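Lin1840 protein (Listeria innocua serovar 6a, PDB 4ZOC) probably hydrolyses terminal, non-reducing beta-D-glucosyl residues to release beta-D-glucose, as a family 3 glycoside hydrolase connected with beta-1,2-glucan metabolism. Local coordinates at residues A[448-451]-A[452-456]. The protein carries 2 engineered substitutions. Numbering follows the deposited sequence.
Sequences VAVK and AAVQN
Ala452 takes up the first i to i+4 bond between 448-451 and 452-456, its N reaching Val448 O at 3.1 Å, while its CB rests against that same oxygen at 3.6 Å. One residue on, Ala453 N donates to Ala449 O with an N-H...O angle of 160°, and its buried methyl faces Glu433 and Val435 of strand 432-436, where Ala449 and Val450 also touch Val435. Val454 N closes the next bond, to Val450 O. With CG1 of Val454 anti to the backbone N (chi1 176°), CG2 lies beside that N, comes within 3.2 Å of Val450 O and meets Val450 CG1 at 4.1 Å. These two valines, a turn apart, lie side by side and point the same way, and both press on Leu496; Val450 also reaches Phe492 and Val493 of helix 484-494. This is the last part of an amphipathic alpha-helix, 444-456, packed on the mixed sheet of the family 3 C-terminal domain at its outermost strand, 432-436, far from the glucose pocket. Gln455 N makes the shortest of the four backbone bonds, 2.9 Å to Lys451 O and nearly straight at 167°. On the exposed face, the side chain of Lys451 runs out extended as far as CE and crosses that of Gln455 at a slant, so that Gln455 OE1 sits 3.5 Å from Lys451 CE, a contact with the aliphatic part of the lysine. Asn456 N donates to Ala452 O, 3.2 Å away, inside 452-456, and Asn456 ND2 is hydrogen-bonded to Glu433 OE1.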
loop_
_atom_site.group_PDB
_atom_site.type_symbol
_atom_site.label_atom_id
_atom_site.label_comp_id
_atom_site.label_asym_id
_atom_site.label_seq_id
_atom_site.Cartn_x
_atom_site.Cartn_y
_atom_site.Cartn_z
ATOM N N VAL A 448 38.696 10.741 -15.191
ATOM C CA VAL A 448 39.878 11.516 -15.492
ATOM C C VAL A 448 39.489 12.939 -15.833
ATOM O O VAL A 448 40.064 13.877 -15.296
ATOM C CB VAL A 448 40.715 10.841 -16.609
ATOM C CG1 VAL A 448 41.736 11.813 -17.181
ATOM C CG2 VAL A 448 41.399 9.598 -16.044
ATOM N N ALA A 449 38.454 13.111 -16.651
ATOM C CA ALA A 449 38.058 14.435 -17.083
ATOM C C ALA A 449 37.428 15.241 -15.943
ATOM O O ALA A 449 37.660 16.444 -15.833
ATOM C CB ALA A 449 37.105 14.322 -18.250
ATOM N N VAL A 450 36.619 14.593 -15.104
ATOM C CA VAL A 450 36.075 15.250 -13.911
ATOM C C VAL A 450 37.177 15.661 -12.954
ATOM O O VAL A 450 37.158 16.734 -12.400
ATOM C CB VAL A 450 35.039 14.331 -13.225
ATOM C CG1 VAL A 450 34.631 14.836 -11.857
ATOM C CG2 VAL A 450 33.792 14.216 -14.083
ATOM N N LYS A 451 38.158 14.797 -12.754
ATOM C CA LYS A 451 39.219 15.114 -11.786
ATOM C C LYS A 451 40.020 16.349 -12.261
ATOM O O LYS A 451 40.308 17.338 -11.497
ATOM C CB LYS A 451 40.074 13.891 -11.574
ATOM C CG LYS A 451 41.274 14.140 -10.697
ATOM C CD LYS A 451 42.096 12.850 -10.624
ATOM C CE LYS A 451 43.266 12.982 -9.674
ATOM N NZ LYS A 451 43.469 11.690 -8.969
ATOM N N ALA A 452 40.303 16.359 -13.532
ATOM C CA ALA A 452 41.028 17.527 -14.095
ATOM C C ALA A 452 40.249 18.839 -13.957
ATOM O O ALA A 452 40.871 19.908 -13.598
ATOM C CB ALA A 452 41.362 17.258 -15.546
ATOM N N ALA A 453 38.947 18.824 -14.241
ATOM C CA ALA A 453 38.132 20.055 -14.126
ATOM C C ALA A 453 38.019 20.574 -12.702
ATOM O O ALA A 453 38.111 21.783 -12.432
ATOM C CB ALA A 453 36.731 19.879 -14.735
ATOM N N VAL A 454 37.842 19.641 -11.779
ATOM C CA VAL A 454 37.724 19.962 -10.330
ATOM C C VAL A 454 39.052 20.511 -9.793
ATOM O O VAL A 454 39.061 21.506 -9.094
ATOM C CB VAL A 454 37.212 18.759 -9.523
ATOM C CG1 VAL A 454 37.185 19.045 -8.033
ATOM C CG2 VAL A 454 35.837 18.316 -9.988
ATOM N N GLN A 455 40.154 19.896 -10.168
ATOM C CA GLN A 455 41.513 20.431 -9.809
ATOM C C GLN A 455 41.707 21.871 -10.168
ATOM O O GLN A 455 42.201 22.646 -9.356
ATOM C CB GLN A 455 42.630 19.598 -10.454
ATOM C CG GLN A 455 43.141 18.501 -9.547
ATOM C CD GLN A 455 43.995 17.422 -10.243
ATOM O OE1 GLN A 455 44.254 16.350 -9.674
ATOM N NE2 GLN A 455 44.422 17.695 -11.465
ATOM N N ASN A 456 41.319 22.215 -11.393
ATOM C CA ASN A 456 41.340 23.562 -11.937
ATOM C C ASN A 456 40.466 24.574 -11.254
ATOM O O ASN A 456 40.871 25.733 -11.027
ATOM C CB ASN A 456 40.963 23.533 -13.442
ATOM C CG ASN A 456 42.007 22.817 -14.314
ATOM O OD1 ASN A 456 43.167 22.673 -13.930
ATOM N ND2 ASN A 456 41.602 22.414 -15.526
#